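Local coordinates for protein acyl-coenzyme A oxidase 1 (Yarrowia lipolytica, PDB 5Y9D) that oxidises acyl-CoA to trans-2-enoyl-CoA, using FAD and passing electrons to oxygen to form hydrogen peroxide in peroxisomal fatty acid beta-oxidation, at residues Thr185-Asp189 / Ser290-Val294; Ser190-Asn196 / Thr273-Arg279; Leu362-Tyr367 / Leu598-Trp602; Asn533-Thr537 / Gln560-Cys564; Leu601-Glu605 / Ile625-Val629. All blocks are in the same frame, centred on the assembly; numbering follows the deposited sequence.

Interaction 1: Thr185-Asp189 / Ser290-Val294; sequences TYDQD and SDTGV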
# COMPACT_ATOMS: atom_id res chain seq x y z
N THR A 185 -39.91 -3.86 -11.93
CA THR A 185 -40.87 -4.09 -12.98
C THR A 185 -42.23 -3.57 -12.54
O THR A 185 -42.70 -3.87 -11.45
CB THR A 185 -40.90 -5.55 -13.48
OG1 THR A 185 -42.23 -5.92 -13.83
CG2 THR A 185 -40.38 -6.52 -12.47
N TYR A 186 -42.83 -2.76 -13.43
CA TYR A 186 -43.99 -1.93 -13.12
C TYR A 186 -45.25 -2.75 -13.13
O TYR A 186 -45.41 -3.62 -13.96
CB TYR A 186 -44.16 -0.78 -14.13
CG TYR A 186 -45.39 0.05 -13.81
CD1 TYR A 186 -45.46 0.78 -12.63
CD2 TYR A 186 -46.50 0.04 -14.65
CE1 TYR A 186 -46.59 1.52 -12.32
CE2 TYR A 186 -47.64 0.77 -14.35
CZ TYR A 186 -47.68 1.51 -13.18
OH TYR A 186 -48.79 2.23 -12.86
N ASP A 187 -46.14 -2.48 -12.18
CA ASP A 187 -47.39 -3.21 -12.10
C ASP A 187 -48.54 -2.21 -12.05
O ASP A 187 -48.72 -1.51 -11.07
CB ASP A 187 -47.41 -4.14 -10.88
CG ASP A 187 -48.70 -4.95 -10.78
OD1 ASP A 187 -49.63 -4.70 -11.56
OD2 ASP A 187 -48.79 -5.84 -9.90
N GLN A 188 -49.32 -2.20 -13.12
CA GLN A 188 -50.38 -1.21 -13.32
C GLN A 188 -51.59 -1.49 -12.45
O GLN A 188 -52.15 -0.58 -11.87
CB GLN A 188 -50.77 -1.18 -14.79
CG GLN A 188 -51.68 -0.05 -15.20
CD GLN A 188 -51.81 0.02 -16.71
OE1 GLN A 188 -51.48 -0.94 -17.41
NE2 GLN A 188 -52.26 1.15 -17.21
N ASP A 189 -52.00 -2.76 -12.36
CA ASP A 189 -53.11 -3.17 -11.50
C ASP A 189 -53.03 -2.50 -10.14
O ASP A 189 -54.02 -2.00 -9.66
CB ASP A 189 -53.19 -4.70 -11.34
CG ASP A 189 -53.73 -5.41 -12.62
OD1 ASP A 189 -53.38 -5.00 -13.75
OD2 ASP A 189 -54.50 -6.40 -12.50
N SER A 290 -45.87 7.05 -15.91
CA SER A 290 -47.25 7.39 -15.60
C SER A 290 -47.95 6.21 -14.95
O SER A 290 -47.44 5.06 -15.00
CB SER A 290 -48.00 7.77 -16.88
OG SER A 290 -48.18 6.63 -17.72
N ASP A 291 -49.12 6.47 -14.38
CA ASP A 291 -49.97 5.40 -13.82
C ASP A 291 -50.58 4.46 -14.89
O ASP A 291 -51.31 3.53 -14.55
CB ASP A 291 -51.06 5.98 -12.92
CG ASP A 291 -51.98 6.98 -13.64
OD1 ASP A 291 -51.89 7.11 -14.89
OD2 ASP A 291 -52.81 7.63 -12.96
N THR A 292 -50.31 4.73 -16.17
CA THR A 292 -50.72 3.84 -17.26
C THR A 292 -49.53 3.04 -17.81
O THR A 292 -49.72 2.06 -18.52
CB THR A 292 -51.40 4.59 -18.44
OG1 THR A 292 -50.43 5.27 -19.25
CG2 THR A 292 -52.45 5.58 -17.93
N GLY A 293 -48.31 3.49 -17.48
CA GLY A 293 -47.11 2.73 -17.76
C GLY A 293 -46.25 3.26 -18.88
O GLY A 293 -45.36 2.57 -19.36
N VAL A 294 -46.50 4.50 -19.29
CA VAL A 294 -45.71 5.11 -20.36
C VAL A 294 -44.54 5.80 -19.68
O VAL A 294 -44.73 6.49 -18.67
CB VAL A 294 -46.56 6.08 -21.25
CG1 VAL A 294 -47.85 5.40 -21.71
CG2 VAL A 294 -46.86 7.40 -20.55
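Tyr186 and Gln188 reach from the end of strand 183-187 and the residue just beyond it toward a compact loop, 290-294, and show how a beta turn can offer its backbone rather than its side chains to a neighbour. The tyrosine buries most surface. With CG trans to the backbone N (chi1 179°), its ring extends to the type I turn of Ser290 to Gly293, where Asp291 O lies at the ring edge, 3.3 Å from Tyr186 OH. The hydroxyl itself is hydrogen-bonded to Asp191. Further back, Tyr186 CE2 approaches Gly293 CA obliquely at 4.0 Å. Gln188, its chain extended, runs past the same turn: CG packs 3.7 Å from Asp291 O, and NE2 comes within 3.0 Å of Thr292 O, but the angle is too poor for a hydrogen bond. The turn keeps its shape through Ser290, whose OG accepts from Val294 N at 3.1 Å and shares a hydrogen bond with Thr292 OG1. Without the ring, as with an alanine here, a gap would probably open beside Gly293 and Asp191 OD1 would lose its hydroxyl partner. Around the contact, Tyr186 also packs on Val225 of strand 216-225, while Asp291 touches Asp191 and Arg279, which places the loop at the margin of the mixed sheet containing strands 183-187 and 192-196, in the acyl-CoA dehydrogenase-like middle domain.

Interaction 2: Ser190-Asn196 / Thr273-Arg279; sequences SDQFIIN and TNVRIPR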
# COMPACT_ATOMS: atom_id res chain seq x y z
N SER A 190 -51.82 -2.43 -9.56
CA SER A 190 -51.60 -1.87 -8.20
C SER A 190 -50.89 -0.49 -8.14
O SER A 190 -50.81 0.12 -7.07
CB SER A 190 -50.82 -2.89 -7.33
OG SER A 190 -49.61 -3.31 -7.94
N ASP A 191 -50.42 -0.00 -9.29
CA ASP A 191 -49.59 1.21 -9.37
C ASP A 191 -48.34 1.11 -8.46
O ASP A 191 -48.03 2.02 -7.66
CB ASP A 191 -50.41 2.48 -9.10
CG ASP A 191 -49.80 3.73 -9.78
OD1 ASP A 191 -49.00 3.57 -10.71
OD2 ASP A 191 -50.11 4.89 -9.40
N GLN A 192 -47.61 0.00 -8.63
CA GLN A 192 -46.42 -0.33 -7.85
C GLN A 192 -45.25 -0.77 -8.71
O GLN A 192 -45.43 -1.20 -9.87
CB GLN A 192 -46.76 -1.44 -6.86
CG GLN A 192 -47.81 -0.99 -5.88
CD GLN A 192 -48.08 -1.97 -4.78
OE1 GLN A 192 -48.12 -3.17 -4.99
NE2 GLN A 192 -48.30 -1.46 -3.58
N PHE A 193 -44.04 -0.65 -8.15
CA PHE A 193 -42.90 -1.39 -8.67
C PHE A 193 -42.64 -2.64 -7.83
O PHE A 193 -42.76 -2.64 -6.59
CB PHE A 193 -41.64 -0.54 -8.75
CG PHE A 193 -41.71 0.57 -9.79
CD1 PHE A 193 -41.64 0.27 -11.14
CD2 PHE A 193 -41.85 1.87 -9.41
CE1 PHE A 193 -41.69 1.27 -12.08
CE2 PHE A 193 -41.92 2.88 -10.35
CZ PHE A 193 -41.84 2.59 -11.68
N ILE A 194 -42.29 -3.69 -8.54
CA ILE A 194 -41.85 -4.94 -7.96
C ILE A 194 -40.33 -4.97 -8.12
O ILE A 194 -39.80 -5.05 -9.24
CB ILE A 194 -42.50 -6.12 -8.69
CG1 ILE A 194 -44.01 -6.02 -8.56
CG2 ILE A 194 -42.04 -7.46 -8.13
CD1 ILE A 194 -44.73 -7.06 -9.40
N ILE A 195 -39.66 -4.89 -6.98
CA ILE A 195 -38.22 -4.91 -6.91
C ILE A 195 -37.77 -6.31 -6.61
O ILE A 195 -38.10 -6.85 -5.55
CB ILE A 195 -37.69 -3.98 -5.80
CG1 ILE A 195 -38.11 -2.54 -6.05
CG2 ILE A 195 -36.18 -4.03 -5.72
CD1 ILE A 195 -37.64 -1.97 -7.37
N ASN A 196 -36.97 -6.87 -7.52
CA ASN A 196 -36.55 -8.26 -7.42
C ASN A 196 -35.07 -8.48 -7.76
O ASN A 196 -34.55 -7.96 -8.77
CB ASN A 196 -37.43 -9.16 -8.27
CG ASN A 196 -37.24 -10.65 -7.94
OD1 ASN A 196 -37.58 -11.13 -6.83
ND2 ASN A 196 -36.69 -11.38 -8.88
N THR A 273 -36.98 -9.93 -2.75
CA THR A 273 -37.89 -10.92 -3.35
C THR A 273 -39.33 -10.37 -3.43
O THR A 273 -40.03 -10.36 -2.43
CB THR A 273 -37.96 -12.25 -2.56
OG1 THR A 273 -36.70 -12.91 -2.59
CG2 THR A 273 -38.93 -13.20 -3.24
N ASN A 274 -39.74 -9.94 -4.63
CA ASN A 274 -41.09 -9.33 -4.93
C ASN A 274 -41.49 -8.34 -3.89
O ASN A 274 -42.51 -8.50 -3.21
CB ASN A 274 -42.22 -10.36 -5.15
CG ASN A 274 -42.07 -11.13 -6.46
OD1 ASN A 274 -42.93 -11.02 -7.34
ND2 ASN A 274 -40.97 -11.92 -6.60
N VAL A 275 -40.62 -7.35 -3.72
CA VAL A 275 -40.89 -6.25 -2.82
C VAL A 275 -41.62 -5.12 -3.54
O VAL A 275 -41.15 -4.61 -4.55
CB VAL A 275 -39.60 -5.72 -2.19
CG1 VAL A 275 -39.89 -4.46 -1.40
CG2 VAL A 275 -39.02 -6.78 -1.29
N ARG A 276 -42.76 -4.73 -2.98
CA ARG A 276 -43.66 -3.81 -3.62
C ARG A 276 -43.43 -2.46 -3.05
O ARG A 276 -43.40 -2.29 -1.82
CB ARG A 276 -45.10 -4.26 -3.46
CG ARG A 276 -45.32 -5.62 -4.11
CD ARG A 276 -46.79 -6.00 -4.24
NE ARG A 276 -46.95 -7.07 -5.26
CZ ARG A 276 -47.36 -6.89 -6.52
NH1 ARG A 276 -47.71 -5.69 -6.99
NH2 ARG A 276 -47.43 -7.94 -7.33
N ILE A 277 -43.16 -1.51 -3.94
CA ILE A 277 -43.14 -0.11 -3.58
C ILE A 277 -44.16 0.66 -4.45
O ILE A 277 -44.44 0.29 -5.57
CB ILE A 277 -41.71 0.49 -3.71
CG1 ILE A 277 -41.18 0.37 -5.12
CG2 ILE A 277 -40.75 -0.18 -2.73
CD1 ILE A 277 -39.84 1.04 -5.30
N PRO A 278 -44.71 1.75 -3.92
CA PRO A 278 -45.52 2.54 -4.85
C PRO A 278 -44.70 3.13 -5.98
O PRO A 278 -43.48 3.22 -5.90
CB PRO A 278 -46.10 3.66 -3.97
CG PRO A 278 -45.34 3.61 -2.68
CD PRO A 278 -44.79 2.23 -2.53
N ARG A 279 -45.40 3.54 -7.03
CA ARG A 279 -44.76 4.08 -8.25
C ARG A 279 -44.06 5.42 -7.96
O ARG A 279 -43.04 5.72 -8.56
CB ARG A 279 -45.83 4.20 -9.35
CG ARG A 279 -45.46 4.98 -10.60
CD ARG A 279 -46.71 5.26 -11.44
NE ARG A 279 -46.76 6.66 -11.81
CZ ARG A 279 -47.62 7.56 -11.33
NH1 ARG A 279 -47.52 8.81 -11.75
NH2 ARG A 279 -48.58 7.22 -10.48
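Phe193 and Ile277 form the first hydrogen-bonded pair of two antiparallel strands, 192-196 and 275-278: Phe193 N donates to Ile277 O at 2.8 Å, and Ile277 N answers to Phe193 O. Ile195 and Val275 repeat the exchange, Ile195 N to Val275 O being almost straight at 178°. On the face of Phe193, Ile195 and Ile277, Phe193 CB meets Ile277 CG1 at 3.8 Å, and the phenyl ring turns its edge to Arg279 O. The other face carries Ile194 and Arg276 side by side, with Ile194 CD1 3.5 Å from Arg276 NH2, over one face of the guanidinium. The edge of that group is used by Gln192, whose OE1 accepts from Arg276 NH1 at 3.2 Å within both planes. Just before the strand, Asp191 OD2 forms a salt bridge with Arg279 NH2 through its syn lone pair, 3.0 Å away, carboxylate and guanidinium being nearly coplanar. A second shell sets these groups: Asp187 salt-bridges Arg276, Tyr186 OH is hydrogen-bonded to Asp191 OD1, and Val289 O receives Arg279 NE. Asp191 and Gln192 face Asp187 in a G1 beta bulge. Ion pairs close the bulged end, where arginines probably favour the ionised Asp191 and Asp187; apolar side chains gather on the Phe193 face.

Interaction 3: Leu362-Tyr367 / Leu598-Trp602; sequences LPLLAY and LFALW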
# COMPACT_ATOMS: atom_id res chain seq x y z
N LEU A 362 10.00 15.41 0.15
CA LEU A 362 9.69 16.80 -0.18
C LEU A 362 8.92 16.96 -1.50
O LEU A 362 8.04 17.83 -1.63
CB LEU A 362 10.97 17.63 -0.17
CG LEU A 362 11.64 17.67 1.22
CD1 LEU A 362 12.80 18.66 1.24
CD2 LEU A 362 10.65 18.03 2.33
N PRO A 363 9.20 16.10 -2.47
CA PRO A 363 8.37 16.24 -3.66
C PRO A 363 6.93 15.85 -3.38
O PRO A 363 6.01 16.49 -3.87
CB PRO A 363 9.02 15.30 -4.67
CG PRO A 363 10.40 14.98 -4.11
CD PRO A 363 10.27 15.10 -2.62
N LEU A 364 6.76 14.82 -2.58
CA LEU A 364 5.45 14.46 -2.08
C LEU A 364 4.82 15.63 -1.28
O LEU A 364 3.62 15.92 -1.44
CB LEU A 364 5.53 13.15 -1.26
CG LEU A 364 6.22 11.95 -1.95
CD1 LEU A 364 6.33 10.74 -1.04
CD2 LEU A 364 5.55 11.55 -3.27
N LEU A 365 5.62 16.36 -0.50
CA LEU A 365 5.10 17.61 0.11
C LEU A 365 4.55 18.60 -0.92
O LEU A 365 3.50 19.20 -0.74
CB LEU A 365 6.13 18.32 0.99
CG LEU A 365 5.60 19.59 1.68
CD1 LEU A 365 4.37 19.30 2.54
CD2 LEU A 365 6.67 20.25 2.53
N ALA A 366 5.26 18.77 -2.01
CA ALA A 366 4.79 19.64 -3.08
C ALA A 366 3.55 19.06 -3.76
O ALA A 366 2.57 19.79 -3.98
CB ALA A 366 5.89 19.88 -4.07
N TYR A 367 3.55 17.77 -4.02
CA TYR A 367 2.37 17.08 -4.58
C TYR A 367 1.19 17.47 -3.74
O TYR A 367 0.20 18.00 -4.23
CB TYR A 367 2.54 15.53 -4.56
CG TYR A 367 1.65 14.73 -5.48
CD1 TYR A 367 0.52 15.28 -6.07
CD2 TYR A 367 1.93 13.40 -5.76
CE1 TYR A 367 -0.29 14.54 -6.92
CE2 TYR A 367 1.13 12.65 -6.62
CZ TYR A 367 0.00 13.24 -7.18
OH TYR A 367 -0.83 12.55 -8.02
N LEU A 598 9.69 22.23 -7.86
CA LEU A 598 10.06 20.93 -7.38
C LEU A 598 9.04 19.88 -7.85
O LEU A 598 9.40 18.86 -8.42
CB LEU A 598 10.15 20.94 -5.86
CG LEU A 598 10.37 19.59 -5.19
CD1 LEU A 598 11.59 18.89 -5.76
CD2 LEU A 598 10.53 19.81 -3.70
N PHE A 599 7.77 20.14 -7.61
CA PHE A 599 6.67 19.27 -8.07
C PHE A 599 6.77 19.05 -9.59
O PHE A 599 6.81 17.92 -10.06
CB PHE A 599 5.33 19.93 -7.68
CG PHE A 599 4.11 19.21 -8.16
CD1 PHE A 599 4.00 17.85 -8.05
CD2 PHE A 599 3.04 19.93 -8.69
CE1 PHE A 599 2.90 17.18 -8.51
CE2 PHE A 599 1.92 19.28 -9.13
CZ PHE A 599 1.85 17.90 -9.04
N ALA A 600 6.82 20.13 -10.34
CA ALA A 600 6.97 20.07 -11.80
C ALA A 600 8.17 19.25 -12.25
O ALA A 600 8.00 18.28 -12.99
CB ALA A 600 7.04 21.48 -12.37
N LEU A 601 9.38 19.63 -11.80
CA LEU A 601 10.60 18.93 -12.24
C LEU A 601 10.67 17.50 -11.76
O LEU A 601 11.08 16.60 -12.49
CB LEU A 601 11.87 19.66 -11.77
CG LEU A 601 12.16 20.95 -12.53
CD1 LEU A 601 13.22 21.77 -11.82
CD2 LEU A 601 12.59 20.67 -13.95
N TRP A 602 10.29 17.29 -10.51
CA TRP A 602 10.17 15.94 -10.02
C TRP A 602 9.23 15.13 -10.90
O TRP A 602 9.49 13.95 -11.12
CB TRP A 602 9.67 15.94 -8.58
CG TRP A 602 9.40 14.57 -8.01
CD1 TRP A 602 10.33 13.64 -7.60
CD2 TRP A 602 8.11 14.00 -7.74
NE1 TRP A 602 9.69 12.54 -7.11
CE2 TRP A 602 8.34 12.72 -7.18
CE3 TRP A 602 6.79 14.46 -7.91
CZ2 TRP A 602 7.29 11.89 -6.79
CZ3 TRP A 602 5.74 13.63 -7.52
CH2 TRP A 602 5.99 12.37 -6.96
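Pro363 is the bump, and the recess it enters lies between Leu598 and the indole of Trp602. Its CG faces Leu598 CD1, while Pro363 CB stands 3.4 Å from the centroid of the five-membered ring, 9° off the normal, a CH-pi contact over one face. Chi1 of 175° swings the indole beside its own carbonyl carbon and out over the proline. Beyond the proline, Leu364 CD2 touches the benzo corner, 3.8 Å from Trp602 CH2. A second bump, Leu598 CD2, settles against the backbone of Leu362, 3.8 Å from its O. In the middle the small Ala366 lets the backbones close in, Ala366 CB meeting Phe599 CB at 3.7 Å, and Tyr367 and Phe599 then lie almost parallel but slid apart, centroids 5.5 Å distant. Were the indole cut back to an alanine, the flank of Pro363 would probably lose its cover and a gap would open beside Leu364. Arg570 of helix 558-581 closes the aromatic side with a cation-pi contact to Tyr367. With axes 8.8 Å apart and steeply crossed at -113°, the pair is a helix-on-helix junction between the C-alpha1 domain and the C-terminal helical domain characteristic of acyl-CoA oxidases.

Interaction 4: Asn533-Thr537 / Gln560-Cys564; sequences NILRT and QRFQC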
# COMPACT_ATOMS: atom_id res chain seq x y z
N ASN A 533 0.14 13.28 -26.82
CA ASN A 533 -0.51 12.00 -26.50
C ASN A 533 -1.99 12.00 -26.83
O ASN A 533 -2.49 11.04 -27.42
CB ASN A 533 -0.32 11.61 -25.05
CG ASN A 533 1.06 11.04 -24.78
OD1 ASN A 533 2.07 11.77 -24.82
ND2 ASN A 533 1.12 9.75 -24.48
N ILE A 534 -2.70 13.07 -26.47
CA ILE A 534 -4.13 13.11 -26.75
C ILE A 534 -4.37 13.12 -28.24
O ILE A 534 -5.24 12.39 -28.72
CB ILE A 534 -4.82 14.35 -26.17
CG1 ILE A 534 -4.85 14.29 -24.66
CG2 ILE A 534 -6.24 14.45 -26.70
CD1 ILE A 534 -4.83 15.65 -24.01
N LEU A 535 -3.62 13.97 -28.96
CA LEU A 535 -3.79 14.14 -30.42
C LEU A 535 -3.44 12.88 -31.17
O LEU A 535 -4.10 12.54 -32.13
CB LEU A 535 -3.03 15.37 -30.97
CG LEU A 535 -3.69 16.75 -30.66
CD1 LEU A 535 -2.95 17.96 -31.22
CD2 LEU A 535 -5.11 16.81 -31.13
N ARG A 536 -2.43 12.16 -30.69
CA ARG A 536 -2.09 10.85 -31.26
C ARG A 536 -3.22 9.83 -31.02
O ARG A 536 -3.63 9.10 -31.95
CB ARG A 536 -0.77 10.32 -30.68
CG ARG A 536 -0.19 9.14 -31.45
CD ARG A 536 0.79 8.29 -30.65
NE ARG A 536 0.14 7.43 -29.65
CZ ARG A 536 0.71 6.38 -29.06
NH1 ARG A 536 1.96 6.02 -29.34
NH2 ARG A 536 0.02 5.68 -28.16
N THR A 537 -3.71 9.79 -29.78
CA THR A 537 -4.74 8.85 -29.40
C THR A 537 -5.98 9.18 -30.19
O THR A 537 -6.62 8.28 -30.72
CB THR A 537 -5.06 8.90 -27.89
OG1 THR A 537 -3.89 8.53 -27.14
CG2 THR A 537 -6.19 7.92 -27.55
N GLN A 560 -3.92 3.63 -24.02
CA GLN A 560 -3.74 5.00 -24.46
C GLN A 560 -4.57 6.00 -23.68
O GLN A 560 -4.12 7.08 -23.39
CB GLN A 560 -4.04 5.12 -25.96
CG GLN A 560 -2.96 4.55 -26.86
CD GLN A 560 -3.08 3.05 -27.05
OE1 GLN A 560 -4.01 2.42 -26.56
NE2 GLN A 560 -2.14 2.47 -27.76
N ARG A 561 -5.80 5.63 -23.36
CA ARG A 561 -6.68 6.49 -22.59
C ARG A 561 -6.13 6.74 -21.20
O ARG A 561 -6.22 7.85 -20.70
CB ARG A 561 -8.09 5.91 -22.52
CG ARG A 561 -8.93 6.21 -23.75
CD ARG A 561 -10.35 5.72 -23.57
NE ARG A 561 -10.42 4.28 -23.38
CZ ARG A 561 -11.47 3.64 -22.89
NH1 ARG A 561 -12.55 4.31 -22.54
NH2 ARG A 561 -11.44 2.33 -22.75
N PHE A 562 -5.57 5.72 -20.58
CA PHE A 562 -4.90 5.85 -19.29
C PHE A 562 -3.78 6.86 -19.38
O PHE A 562 -3.75 7.82 -18.61
CB PHE A 562 -4.35 4.51 -18.76
CG PHE A 562 -3.58 4.64 -17.47
CD1 PHE A 562 -4.24 4.65 -16.24
CD2 PHE A 562 -2.21 4.77 -17.48
CE1 PHE A 562 -3.52 4.77 -15.04
CE2 PHE A 562 -1.49 4.90 -16.30
CZ PHE A 562 -2.14 4.91 -15.09
N GLN A 563 -2.86 6.66 -20.31
CA GLN A 563 -1.75 7.59 -20.47
C GLN A 563 -2.20 9.04 -20.53
O GLN A 563 -1.61 9.91 -19.88
CB GLN A 563 -0.94 7.26 -21.70
CG GLN A 563 0.17 6.26 -21.42
CD GLN A 563 1.35 6.93 -20.73
OE1 GLN A 563 1.23 7.43 -19.59
NE2 GLN A 563 2.49 6.97 -21.41
N CYS A 564 -3.28 9.30 -21.26
CA CYS A 564 -3.70 10.66 -21.47
C CYS A 564 -4.28 11.28 -20.21
O CYS A 564 -4.02 12.43 -19.88
CB CYS A 564 -4.70 10.71 -22.63
SG CYS A 564 -3.98 10.11 -24.18
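Asn533 and Cys564 meet where two antiparallel helices of the C-terminal acyl-CoA oxidase domain, 519-544 and 558-581, pack with axes 9.5 Å apart at 157°. The principle illustrated is that small side chains let helices approach while a polar one keeps its own bonds. Asn533 contributes CB, 4.1 Å from Cys564 SG, and its backbone O, which also faces that sulfur. Ile534, next in order, lays CG1 alongside Cys564 CB at 4.1 Å; it also touches Tyr497 and Val498. Arg536 comes in from the side, its chain bent at chi3, and brings the edge of its guanidinium to Gln560 CG. This arginine is poorly ordered and only weakly paired with Asp623 of the second subunit, consistent with a loosely held side chain. Thr537 closes the segment and carries more of the contact than any other residue of 533-537. Its CG2 packs against Gln560 CB at 3.9 Å, and Val479 of helix 467-486 and Leu557 cover it further. Phe562, on the same helix as Cys564, packs on Tyr356 of the second subunit, so the helix pair stands near the dimer interface. The hydroxyl is turned inward beside the backbone N (chi1 -62°): Thr537 OG1 donates to Asn533 O at 2.9 Å, from the opposite face of that carbonyl to Thr537 N, and still lies 3.4 Å from Cys564 SG.

Interaction 5: Leu601-Glu605 / Ile625-Val629; sequences LWSIE and INSLV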
# COMPACT_ATOMS: atom_id res chain seq x y z
N LEU A 601 9.38 19.63 -11.80
CA LEU A 601 10.60 18.93 -12.24
C LEU A 601 10.67 17.50 -11.76
O LEU A 601 11.08 16.60 -12.49
CB LEU A 601 11.87 19.66 -11.77
CG LEU A 601 12.16 20.95 -12.53
CD1 LEU A 601 13.22 21.77 -11.82
CD2 LEU A 601 12.59 20.67 -13.95
N TRP A 602 10.29 17.29 -10.51
CA TRP A 602 10.17 15.94 -10.02
C TRP A 602 9.23 15.13 -10.90
O TRP A 602 9.49 13.95 -11.12
CB TRP A 602 9.67 15.94 -8.58
CG TRP A 602 9.40 14.57 -8.01
CD1 TRP A 602 10.33 13.64 -7.60
CD2 TRP A 602 8.11 14.00 -7.74
NE1 TRP A 602 9.69 12.54 -7.11
CE2 TRP A 602 8.34 12.72 -7.18
CE3 TRP A 602 6.79 14.46 -7.91
CZ2 TRP A 602 7.29 11.89 -6.79
CZ3 TRP A 602 5.74 13.63 -7.52
CH2 TRP A 602 5.99 12.37 -6.96
N SER A 603 8.15 15.73 -11.41
CA SER A 603 7.18 15.00 -12.24
C SER A 603 7.81 14.64 -13.58
O SER A 603 7.57 13.55 -14.09
CB SER A 603 5.91 15.79 -12.49
OG SER A 603 5.24 16.07 -11.29
N ILE A 604 8.63 15.53 -14.13
CA ILE A 604 9.44 15.14 -15.29
C ILE A 604 10.19 13.86 -14.92
O ILE A 604 10.24 12.91 -15.69
CB ILE A 604 10.50 16.18 -15.70
CG1 ILE A 604 9.91 17.57 -15.95
CG2 ILE A 604 11.26 15.71 -16.94
CD1 ILE A 604 8.89 17.65 -17.03
N GLU A 605 10.78 13.84 -13.73
CA GLU A 605 11.62 12.73 -13.28
C GLU A 605 10.97 11.35 -13.20
O GLU A 605 11.69 10.35 -13.21
CB GLU A 605 12.18 13.04 -11.90
CG GLU A 605 13.65 13.39 -11.88
CD GLU A 605 14.18 13.51 -10.46
OE1 GLU A 605 13.49 13.07 -9.50
OE2 GLU A 605 15.29 14.04 -10.32
N ILE A 625 18.21 17.89 -14.76
CA ILE A 625 16.94 17.86 -14.01
C ILE A 625 17.19 17.31 -12.63
O ILE A 625 16.74 17.87 -11.66
CB ILE A 625 15.84 16.98 -14.66
CG1 ILE A 625 15.53 17.36 -16.11
CG2 ILE A 625 14.54 17.06 -13.84
CD1 ILE A 625 15.50 18.85 -16.34
N ASN A 626 17.92 16.19 -12.57
CA ASN A 626 18.30 15.56 -11.32
C ASN A 626 18.97 16.51 -10.32
O ASN A 626 18.63 16.49 -9.15
CB ASN A 626 19.21 14.36 -11.57
CG ASN A 626 18.53 13.27 -12.38
OD1 ASN A 626 19.09 12.78 -13.36
ND2 ASN A 626 17.30 12.89 -11.98
N SER A 627 19.92 17.31 -10.79
CA SER A 627 20.62 18.30 -9.96
C SER A 627 19.68 19.37 -9.42
O SER A 627 19.77 19.76 -8.25
CB SER A 627 21.73 19.01 -10.76
OG SER A 627 22.92 18.25 -10.78
N LEU A 628 18.82 19.90 -10.31
CA LEU A 628 17.84 20.90 -9.91
C LEU A 628 16.87 20.39 -8.81
O LEU A 628 16.58 21.10 -7.87
CB LEU A 628 17.05 21.40 -11.14
CG LEU A 628 17.82 22.22 -12.20
CD1 LEU A 628 16.85 22.81 -13.21
CD2 LEU A 628 18.66 23.33 -11.58
N VAL A 629 16.40 19.16 -8.94
CA VAL A 629 15.58 18.53 -7.91
C VAL A 629 16.32 18.55 -6.57
O VAL A 629 15.78 19.01 -5.56
CB VAL A 629 15.18 17.10 -8.33
CG1 VAL A 629 14.78 16.24 -7.13
CG2 VAL A 629 14.07 17.16 -9.37
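Glu605 and Asn626 join their flat ends at an angle of 41° between carboxylate and amide planes. Asn626 ND2 donates to Glu605 OE2 at 2.8 Å; seen from the amide the acceptor is nearly in plane, whereas the donor sits above the carboxylate, 46° out of it. Val629 CG2 lies 3.5 Å from Glu605 OE2, so a methyl group packs beside the same oxygen that the amide bonds. Its stronger mate is Arg359 of helix 355-391, which forms a salt bridge with OE2 and would probably favour the charged form of the acid. Here helices 589-606 and 619-637, neighbours in the C-terminal helical domain, cross antiparallel but obliquely, at 135° with axes 9.6 Å apart. Leu601 fills the groove between three residues of the facing helix: CD2 meets Ile625 CG2 at 4.1 Å, CD1 touches Leu628 CB, and CB packs against Val629 CG2. With CG beside its own backbone N, the leucine spreads both methyls over that surface. Ile625 CG2 also abuts Leu601 O. Val629 CG2 stands 4.0 Å from Trp602 N, while the indole of that tryptophan leads away from the pair. Outside, Leu516 of helix 513-516 backs Ile625 and Leu628, and Gln560 of the second subunit packs on Asn626.

How the interactions relate
The five contacts fall into two groups. Interactions 1 and 2 both reach the mixed sheet of the middle domain, where strands 183-187 and 192-196 are neighbours, with centres 11 Å apart; along the chain interaction 2 is nested inside the loop closed by interaction 1, and the two touch directly. Interactions 3, 4 and 5 belong to the helical part, where 3 and 5 share Leu601 and Trp602 on helix 589-606 with centres 9 Å apart, and interaction 4 lies within the loop of interaction 3, centres about 24 Å apart. Interactions 1 and 3 have centres about 58 Å apart. Thus one group joins strands and a loop, while helix 589-606 links helix 355-391 to helix 619-637.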